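Local coordinates for protein peptidoglycan D,D-transpeptidase PbpA (Mycobacterium tuberculosis, PDB 3UN7) that probably cross-links the peptidoglycan of the mycobacterial cell wall as a penicillin-binding D,D-transpeptidase and takes part in the regulation of cell length, at residues 24-29 with 45-50; 32-37 with 57-62; 69-74 with 337-342; 76-79 with 84-87. All coordinates share one frame; numbering follows the deposited sequence.

Contact 1: residues 24-29 with 45-50; sequences GQITAG and FLRVYP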
# COMPACT_ATOMS: atom_id res chain seq x y z
N GLY A 24 -13.63 -12.84 20.69
CA GLY A 24 -12.32 -12.37 21.11
C GLY A 24 -11.95 -11.05 20.49
O GLY A 24 -12.71 -10.48 19.69
N GLN A 25 -10.75 -10.57 20.83
CA GLN A 25 -10.30 -9.22 20.49
C GLN A 25 -9.35 -9.20 19.30
O GLN A 25 -8.59 -10.15 19.08
CB GLN A 25 -9.53 -8.60 21.67
CG GLN A 25 -10.24 -8.66 23.01
CD GLN A 25 -9.35 -8.30 24.17
OE1 GLN A 25 -8.12 -8.45 24.11
NE2 GLN A 25 -9.95 -7.81 25.24
N ILE A 26 -9.39 -8.11 18.55
CA ILE A 26 -8.35 -7.82 17.54
C ILE A 26 -7.49 -6.71 18.12
O ILE A 26 -8.03 -5.69 18.53
CB ILE A 26 -8.97 -7.37 16.20
CG1 ILE A 26 -9.91 -8.46 15.66
CG2 ILE A 26 -7.86 -6.98 15.19
CD1 ILE A 26 -10.68 -8.05 14.38
N THR A 27 -6.17 -6.92 18.19
CA THR A 27 -5.34 -5.96 18.90
C THR A 27 -4.22 -5.41 18.00
O THR A 27 -3.88 -6.01 16.96
CB THR A 27 -4.73 -6.57 20.18
OG1 THR A 27 -3.76 -7.56 19.80
CG2 THR A 27 -5.80 -7.24 21.04
N ALA A 28 -3.66 -4.27 18.41
CA ALA A 28 -2.47 -3.67 17.78
C ALA A 28 -1.68 -2.91 18.84
O ALA A 28 -2.24 -2.12 19.61
CB ALA A 28 -2.85 -2.74 16.64
N GLY A 29 -0.38 -3.18 18.92
CA GLY A 29 0.48 -2.55 19.93
C GLY A 29 -0.06 -2.63 21.35
O GLY A 29 0.16 -1.72 22.13
N PHE A 45 -23.86 -10.19 23.00
CA PHE A 45 -22.58 -9.52 22.84
C PHE A 45 -22.60 -8.47 21.73
O PHE A 45 -22.92 -8.77 20.56
CB PHE A 45 -21.44 -10.55 22.74
CG PHE A 45 -21.05 -11.10 24.08
CD1 PHE A 45 -21.61 -12.28 24.56
CD2 PHE A 45 -20.18 -10.40 24.91
CE1 PHE A 45 -21.28 -12.78 25.82
CE2 PHE A 45 -19.85 -10.88 26.17
CZ PHE A 45 -20.40 -12.07 26.63
N LEU A 46 -22.31 -7.23 22.09
CA LEU A 46 -22.23 -6.18 21.09
C LEU A 46 -20.78 -5.92 20.69
O LEU A 46 -19.93 -5.75 21.56
CB LEU A 46 -22.90 -4.88 21.57
CG LEU A 46 -22.74 -3.66 20.64
CD1 LEU A 46 -23.67 -3.79 19.43
CD2 LEU A 46 -23.03 -2.38 21.42
N ARG A 47 -20.52 -5.88 19.38
CA ARG A 47 -19.17 -5.64 18.88
C ARG A 47 -18.90 -4.15 18.90
O ARG A 47 -19.75 -3.36 18.44
CB ARG A 47 -19.03 -6.17 17.44
CG ARG A 47 -17.60 -6.39 16.97
CD ARG A 47 -16.91 -7.45 17.82
NE ARG A 47 -15.62 -7.88 17.29
CZ ARG A 47 -14.72 -8.55 18.01
NH1 ARG A 47 -14.95 -8.84 19.28
NH2 ARG A 47 -13.58 -8.96 17.44
N VAL A 48 -17.72 -3.77 19.40
CA VAL A 48 -17.34 -2.36 19.54
C VAL A 48 -16.00 -2.09 18.85
O VAL A 48 -15.07 -2.88 18.98
CB VAL A 48 -17.29 -1.95 21.04
CG1 VAL A 48 -16.90 -0.47 21.19
CG2 VAL A 48 -18.65 -2.18 21.70
N TYR A 49 -15.93 -0.97 18.13
CA TYR A 49 -14.72 -0.56 17.40
C TYR A 49 -14.38 0.81 17.94
O TYR A 49 -15.00 1.79 17.53
CB TYR A 49 -15.01 -0.49 15.88
CG TYR A 49 -15.48 -1.82 15.34
CD1 TYR A 49 -16.83 -2.16 15.32
CD2 TYR A 49 -14.55 -2.77 14.86
CE1 TYR A 49 -17.26 -3.40 14.82
CE2 TYR A 49 -14.97 -4.01 14.40
CZ TYR A 49 -16.31 -4.32 14.38
OH TYR A 49 -16.71 -5.54 13.89
N PRO A 50 -13.42 0.88 18.89
CA PRO A 50 -13.17 2.16 19.59
C PRO A 50 -12.44 3.25 18.79
O PRO A 50 -12.50 4.41 19.19
CB PRO A 50 -12.34 1.73 20.81
CG PRO A 50 -11.61 0.52 20.38
CD PRO A 50 -12.57 -0.20 19.41
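R47 reaches over from strand 45-48 and takes the backbone carbonyl of G24 with both terminal nitrogens of its guanidinium group. NH1 lies 2.8 Å from G24 O and NH2 lies 2.9 Å from the same oxygen, so one acceptor takes two N-H groups end-on and sits within the guanidinium plane. Neither bond is straight, both being bent to a little over 140° at the hydrogen. Against G24 O, NH2 stays in the carbonyl plane, whereas NH1 is tilted 31° from it. Beside this fork, I26 CG1 rests 4.1 Å from R47 NH2, obliquely to the guanidinium, and the two side chains cross at about a right angle. Strands 26-28 and 45-48 flank strand 31-38 in the six-stranded mixed sheet, within the stretch of sequence assigned to the PbpA dimerisation domain, so the arginine spans the width of a strand. The chain of R47 leaves with CG anti to the backbone N (chi1 -161°), and the bend at chi2 directs the guanidinium to G24 O. Two more partners hold it: E72 OE2 by a salt bridge to NE, S36 OG by a hydrogen bond to NH1. Farther out, G24 is itself tied by a backbone hydrogen bond to L79 at the end of helix 76-79.

Contact 2: residues 32-37 with 57-62; sequences LLAYSV and PVTGFY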
# COMPACT_ATOMS: atom_id res chain seq x y z
N LEU A 32 -6.79 -2.26 21.88
CA LEU A 32 -7.92 -2.95 21.29
C LEU A 32 -8.38 -2.23 20.04
O LEU A 32 -8.56 -1.01 20.05
CB LEU A 32 -9.07 -3.10 22.30
CG LEU A 32 -8.65 -3.76 23.62
CD1 LEU A 32 -9.82 -3.83 24.63
CD2 LEU A 32 -8.07 -5.14 23.34
N LEU A 33 -8.55 -3.00 18.97
CA LEU A 33 -9.11 -2.48 17.74
C LEU A 33 -10.55 -2.90 17.62
O LEU A 33 -11.35 -2.18 17.05
CB LEU A 33 -8.34 -3.00 16.52
CG LEU A 33 -6.82 -2.82 16.45
CD1 LEU A 33 -6.35 -3.08 15.01
CD2 LEU A 33 -6.38 -1.43 16.93
N ALA A 34 -10.87 -4.10 18.12
CA ALA A 34 -12.22 -4.63 18.10
C ALA A 34 -12.43 -5.53 19.31
O ALA A 34 -11.54 -6.30 19.67
CB ALA A 34 -12.52 -5.41 16.77
N TYR A 35 -13.58 -5.38 19.96
CA TYR A 35 -13.91 -6.16 21.16
C TYR A 35 -15.43 -6.30 21.32
O TYR A 35 -16.20 -5.63 20.64
CB TYR A 35 -13.22 -5.59 22.43
CG TYR A 35 -13.68 -4.22 22.89
CD1 TYR A 35 -13.09 -3.05 22.40
CD2 TYR A 35 -14.68 -4.08 23.86
CE1 TYR A 35 -13.50 -1.79 22.84
CE2 TYR A 35 -15.10 -2.82 24.29
CZ TYR A 35 -14.50 -1.68 23.78
OH TYR A 35 -14.91 -0.43 24.22
N SER A 36 -15.87 -7.20 22.20
CA SER A 36 -17.28 -7.44 22.37
C SER A 36 -17.63 -7.17 23.82
O SER A 36 -16.87 -7.53 24.72
CB SER A 36 -17.65 -8.87 21.98
OG SER A 36 -17.57 -9.05 20.59
N VAL A 37 -18.78 -6.54 24.02
CA VAL A 37 -19.26 -6.22 25.38
C VAL A 37 -20.57 -6.93 25.65
O VAL A 37 -21.45 -6.94 24.80
CB VAL A 37 -19.48 -4.69 25.53
CG1 VAL A 37 -20.08 -4.34 26.90
CG2 VAL A 37 -18.18 -3.97 25.35
N PRO A 57 -10.11 -0.63 7.70
CA PRO A 57 -9.43 -1.47 6.72
C PRO A 57 -8.76 -2.71 7.33
O PRO A 57 -8.51 -3.69 6.61
CB PRO A 57 -8.35 -0.53 6.16
CG PRO A 57 -8.96 0.82 6.29
CD PRO A 57 -9.56 0.74 7.68
N VAL A 58 -8.47 -2.65 8.63
CA VAL A 58 -7.86 -3.76 9.34
C VAL A 58 -8.95 -4.63 9.98
O VAL A 58 -9.00 -5.83 9.74
CB VAL A 58 -6.83 -3.27 10.40
CG1 VAL A 58 -6.31 -4.44 11.25
CG2 VAL A 58 -5.67 -2.57 9.73
N THR A 59 -9.83 -4.03 10.79
CA THR A 59 -10.83 -4.85 11.50
C THR A 59 -11.92 -5.37 10.56
O THR A 59 -12.35 -6.50 10.69
CB THR A 59 -11.50 -4.08 12.67
OG1 THR A 59 -12.23 -2.97 12.16
CG2 THR A 59 -10.46 -3.60 13.70
N GLY A 60 -12.35 -4.54 9.62
CA GLY A 60 -13.61 -4.73 8.92
C GLY A 60 -14.76 -4.65 9.92
O GLY A 60 -14.63 -4.02 10.99
N PHE A 61 -15.88 -5.27 9.58
CA PHE A 61 -17.06 -5.24 10.48
C PHE A 61 -17.56 -6.64 10.80
O PHE A 61 -17.22 -7.62 10.14
CB PHE A 61 -18.19 -4.35 9.93
CG PHE A 61 -18.78 -4.82 8.61
CD1 PHE A 61 -19.72 -5.84 8.57
CD2 PHE A 61 -18.42 -4.20 7.42
CE1 PHE A 61 -20.28 -6.25 7.36
CE2 PHE A 61 -18.97 -4.61 6.20
CZ PHE A 61 -19.89 -5.63 6.17
N TYR A 62 -18.34 -6.73 11.87
CA TYR A 62 -18.99 -7.96 12.20
C TYR A 62 -20.44 -7.60 12.47
O TYR A 62 -20.75 -6.89 13.44
CB TYR A 62 -18.29 -8.60 13.40
CG TYR A 62 -18.81 -9.95 13.84
CD1 TYR A 62 -18.50 -11.10 13.12
CD2 TYR A 62 -19.55 -10.10 15.02
CE1 TYR A 62 -18.93 -12.35 13.52
CE2 TYR A 62 -20.00 -11.36 15.43
CZ TYR A 62 -19.68 -12.48 14.67
OH TYR A 62 -20.10 -13.75 15.05
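With chi1 of T59 at 64°, its OG1 stands between the backbone N and the carbonyl carbon and CG2 turns anti to the carbonyl carbon, where the methyl faces L33 and A34. The side chain of L33 likewise has CG anti to its own carbonyl carbon (chi1 -54°), which carries CD1 toward V58. The closest approach is between T59 CG2 and L33 CB, 3.6 Å apart; the same methyl lies 3.7 Å from L33 O and 4.1 Å from A34 CB, so a single carbon covers the junction of two successive residues. At the end of the leucine, L33 CD1 meets V58 CG1 at 4.0 Å as the two branches cross obliquely. A classic beta bulge sets L33 and A34 together opposite I26 of strand 26-28, and here strand 31-38 turns a corner; the last turn of helix 52-59 packs against that corner through V58 and T59. All four touching residues are buried, and the surfaces that meet are almost wholly aliphatic. The polar branch of T59 is turned to its own segment: OG1 donates to G60 O at 2.9 Å, on a lone pair in the carbonyl plane. G60 has positive phi (63°) and is the first residue to leave the helix. From helix 70-74, E72 touches A34 and L71 touches V58, while E72 also shares a backbone hydrogen bond with T59.

Contact 3: residues 69-74 with 337-342; sequences TALERA and YLVGSL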
# COMPACT_ATOMS: atom_id res chain seq x y z
N THR A 69 -16.31 -8.82 7.57
CA THR A 69 -15.30 -8.51 6.53
C THR A 69 -13.93 -8.42 7.16
O THR A 69 -13.81 -8.51 8.39
CB THR A 69 -15.54 -7.14 5.85
OG1 THR A 69 -15.62 -6.12 6.85
CG2 THR A 69 -16.82 -7.16 5.02
N ALA A 70 -12.90 -8.24 6.32
CA ALA A 70 -11.50 -8.11 6.71
C ALA A 70 -11.10 -9.15 7.78
O ALA A 70 -11.42 -10.33 7.62
CB ALA A 70 -11.17 -6.67 7.14
N LEU A 71 -10.43 -8.73 8.86
CA LEU A 71 -9.96 -9.71 9.87
C LEU A 71 -11.07 -10.35 10.70
O LEU A 71 -10.90 -11.47 11.18
CB LEU A 71 -8.91 -9.11 10.81
CG LEU A 71 -7.52 -8.86 10.26
CD1 LEU A 71 -6.64 -8.31 11.39
CD2 LEU A 71 -6.91 -10.15 9.65
N GLU A 72 -12.19 -9.65 10.88
CA GLU A 72 -13.35 -10.29 11.53
C GLU A 72 -13.72 -11.55 10.74
O GLU A 72 -14.06 -12.60 11.31
CB GLU A 72 -14.56 -9.35 11.63
CG GLU A 72 -14.37 -8.10 12.51
CD GLU A 72 -14.53 -8.34 14.01
OE1 GLU A 72 -14.23 -9.46 14.50
OE2 GLU A 72 -14.95 -7.40 14.72
N ARG A 73 -13.65 -11.45 9.41
CA ARG A 73 -14.00 -12.59 8.56
C ARG A 73 -12.86 -13.61 8.52
O ARG A 73 -13.09 -14.82 8.73
CB ARG A 73 -14.37 -12.13 7.14
CG ARG A 73 -14.95 -13.26 6.27
CD ARG A 73 -15.60 -12.71 4.99
NE ARG A 73 -16.35 -13.74 4.25
CZ ARG A 73 -17.60 -14.13 4.53
NH1 ARG A 73 -18.27 -13.61 5.56
NH2 ARG A 73 -18.18 -15.06 3.78
N ALA A 74 -11.65 -13.13 8.26
CA ALA A 74 -10.47 -13.99 8.07
C ALA A 74 -10.13 -14.76 9.34
O ALA A 74 -9.72 -15.93 9.28
CB ALA A 74 -9.27 -13.15 7.61
N TYR A 337 2.64 -9.60 5.99
CA TYR A 337 1.64 -10.20 6.85
C TYR A 337 1.11 -9.19 7.83
O TYR A 337 1.84 -8.28 8.23
CB TYR A 337 2.18 -11.45 7.56
CG TYR A 337 3.30 -11.22 8.56
CD1 TYR A 337 3.05 -11.20 9.93
CD2 TYR A 337 4.64 -11.12 8.13
CE1 TYR A 337 4.07 -11.04 10.85
CE2 TYR A 337 5.67 -10.96 9.06
CZ TYR A 337 5.37 -10.91 10.42
OH TYR A 337 6.36 -10.75 11.36
N LEU A 338 -0.16 -9.39 8.22
CA LEU A 338 -0.91 -8.48 9.09
C LEU A 338 -1.14 -9.08 10.46
O LEU A 338 -1.45 -8.36 11.41
CB LEU A 338 -2.28 -8.20 8.45
CG LEU A 338 -3.24 -7.22 9.11
CD1 LEU A 338 -2.53 -5.88 9.26
CD2 LEU A 338 -4.49 -7.07 8.19
N VAL A 339 -1.04 -10.41 10.56
CA VAL A 339 -1.31 -11.09 11.83
C VAL A 339 -0.02 -11.66 12.39
O VAL A 339 0.56 -12.57 11.81
CB VAL A 339 -2.41 -12.15 11.70
CG1 VAL A 339 -2.64 -12.88 13.06
CG2 VAL A 339 -3.73 -11.48 11.27
N GLY A 340 0.42 -11.13 13.53
CA GLY A 340 1.65 -11.60 14.18
C GLY A 340 1.45 -12.86 15.01
O GLY A 340 2.31 -13.74 15.04
N SER A 341 0.33 -12.93 15.72
CA SER A 341 0.04 -14.12 16.50
C SER A 341 -1.44 -14.30 16.81
O SER A 341 -2.21 -13.35 16.80
CB SER A 341 0.88 -14.17 17.79
OG SER A 341 0.65 -13.05 18.62
N LEU A 342 -1.81 -15.55 17.06
CA LEU A 342 -3.14 -15.93 17.50
C LEU A 342 -2.98 -16.50 18.90
O LEU A 342 -2.05 -17.26 19.15
CB LEU A 342 -3.73 -17.00 16.57
CG LEU A 342 -3.87 -16.61 15.08
CD1 LEU A 342 -4.28 -17.84 14.27
CD2 LEU A 342 -4.88 -15.47 14.94
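L71 projects from the short helix 70-74 onto L338 and V339, where the chain enters strand 339-343 of the mixed sheet; the two segments are far apart in sequence, helix 70-74 falling in the range of the dimerisation-domain family and strand 339-343 in that of the transpeptidase family. The tight part is a knot of methyls. L71 CD2 comes 3.8 Å from V339 CG2, the side chains running antiparallel alongside each other, and L71 CD1 lies 4.0 Å from L338 CD2, the branches meeting at a slant. L338 CD2 also sits 4.1 Å from L71 CG, so it rests against the fork of the isobutyl group, near both methyls. L338 holds CG anti to the backbone N (chi1 -176°), which extends the side chain toward the helix. All three residues are buried, with P286, T107 and I26 also touching L71. The looser side lies along the helix flank: R73 is exposed and A74 partly so, and neither meets the strand. Farther along the strand, the partly exposed S341 turns its OG to K343. At the other end of the strand entry, the backbone oxygen of Y337 is hydrogen-bonded to T108 OG1.

Contact 4: residues 76-79 with 84-87; sequences DPIL and RRLF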
# COMPACT_ATOMS: atom_id res chain seq x y z
N ASP A 76 -12.35 -15.30 11.83
CA ASP A 76 -13.61 -15.70 12.46
C ASP A 76 -13.54 -16.93 13.40
O ASP A 76 -14.05 -16.85 14.53
CB ASP A 76 -14.71 -15.88 11.42
CG ASP A 76 -16.10 -15.66 11.99
OD1 ASP A 76 -16.24 -14.95 13.01
OD2 ASP A 76 -17.06 -16.20 11.41
N PRO A 77 -12.92 -18.06 12.96
CA PRO A 77 -12.89 -19.24 13.83
C PRO A 77 -12.12 -19.03 15.14
O PRO A 77 -12.51 -19.57 16.18
CB PRO A 77 -12.19 -20.29 12.97
CG PRO A 77 -12.36 -19.82 11.55
CD PRO A 77 -12.25 -18.33 11.67
N ILE A 78 -11.05 -18.25 15.10
CA ILE A 78 -10.31 -17.90 16.31
C ILE A 78 -11.17 -16.95 17.18
O ILE A 78 -11.36 -17.18 18.39
CB ILE A 78 -8.92 -17.29 15.98
CG1 ILE A 78 -7.98 -18.40 15.46
CG2 ILE A 78 -8.31 -16.55 17.19
CD1 ILE A 78 -7.42 -19.33 16.54
N LEU A 79 -11.71 -15.92 16.54
CA LEU A 79 -12.44 -14.90 17.29
C LEU A 79 -13.72 -15.42 17.91
O LEU A 79 -14.07 -15.04 19.03
CB LEU A 79 -12.71 -13.66 16.42
CG LEU A 79 -11.42 -12.94 16.00
CD1 LEU A 79 -11.69 -11.99 14.85
CD2 LEU A 79 -10.86 -12.19 17.20
N ARG A 84 -10.38 -25.31 15.71
CA ARG A 84 -9.99 -26.64 16.22
C ARG A 84 -8.94 -26.54 17.32
O ARG A 84 -8.97 -27.31 18.29
CB ARG A 84 -9.44 -27.51 15.07
CG ARG A 84 -10.45 -27.84 13.99
CD ARG A 84 -9.94 -28.89 12.99
NE ARG A 84 -11.09 -29.41 12.26
CZ ARG A 84 -11.59 -30.63 12.39
NH1 ARG A 84 -11.02 -31.52 13.20
NH2 ARG A 84 -12.65 -30.97 11.69
N ARG A 85 -8.01 -25.60 17.16
CA ARG A 85 -6.93 -25.39 18.12
C ARG A 85 -7.45 -24.93 19.49
O ARG A 85 -6.76 -25.10 20.51
CB ARG A 85 -5.90 -24.41 17.55
CG ARG A 85 -5.14 -25.00 16.35
CD ARG A 85 -4.42 -23.95 15.52
NE ARG A 85 -5.33 -22.99 14.90
CZ ARG A 85 -4.95 -22.03 14.06
NH1 ARG A 85 -3.67 -21.89 13.71
NH2 ARG A 85 -5.86 -21.20 13.56
N LEU A 86 -8.67 -24.40 19.50
CA LEU A 86 -9.30 -23.83 20.69
C LEU A 86 -10.32 -24.73 21.33
O LEU A 86 -10.68 -24.54 22.49
CB LEU A 86 -10.02 -22.53 20.33
CG LEU A 86 -9.16 -21.30 20.08
CD1 LEU A 86 -10.01 -20.18 19.50
CD2 LEU A 86 -8.48 -20.90 21.38
N PHE A 87 -10.80 -25.71 20.58
CA PHE A 87 -11.95 -26.48 21.02
C PHE A 87 -11.77 -27.30 22.31
O PHE A 87 -12.75 -27.74 22.91
CB PHE A 87 -12.55 -27.32 19.88
CG PHE A 87 -14.04 -27.26 19.85
CD1 PHE A 87 -14.80 -28.36 20.25
CD2 PHE A 87 -14.69 -26.09 19.46
CE1 PHE A 87 -16.18 -28.30 20.24
CE2 PHE A 87 -16.08 -26.02 19.45
CZ PHE A 87 -16.83 -27.13 19.83
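The CA atoms of I78 and L86 stand 7.4 Å apart, the nearest pairing of the short helix 76-79 with the irregular segment 84-87, which leads into helix 87-96. L86 points at the helix and slides its CD1 over the backbone of I78, 3.5 Å from I78 O and 3.9 Å from I78 CA. The same methyl meets I78 CD1 at 4.0 Å, the two side chains crossing at about a right angle. P77 contributes more distantly, its carbonyl oxygen O lying 4.2 Å from L86 CD1. I78 has CG1 anti to the carbonyl carbon (chi1 -72°) and a further bend at chi2 (-76°), which turns CD1 toward segment 84-87. There it also meets the arginine: R85 NH2 lies 3.8 Å from I78 CD1, the methyl lying oblique to the guanidinium plane. R85 NE forms a salt bridge with D83 next door. This helix-loop turn packs on strand 339-343 through L342, which touches both I78 and R85, and R85 also touches I350 and S351 of the edge strand 349-352. I78 and L86 are buried while R85 is exposed. The contact therefore rests on van der Waals packing of aliphatic groups, with the guanidinium lying along its solvent-facing margin and its charge probably balanced by D83 and not by anything in helix 76-79.

In the fold
From the N terminus, strand 26-28 opens contact 1, which closes at strand 45-48; strand 31-38 between them opens contact 2, which closes only at the end of helix 52-59, so these two cross. Both have closed before helix 70-74 opens contact 3, whose loop spans most of the chain and ends at strand 339-343. Contact 4 lies wholly within that long loop and closes a short turn between helices 76-79 and 87-96. Contacts 1, 2 and 3 reach the same mixed sheet, and helix 70-74 joins them, its E72 meeting contacts 1 and 2. Contact 4 meets contact 3 through L342 and L79, and L79 also reaches contact 1.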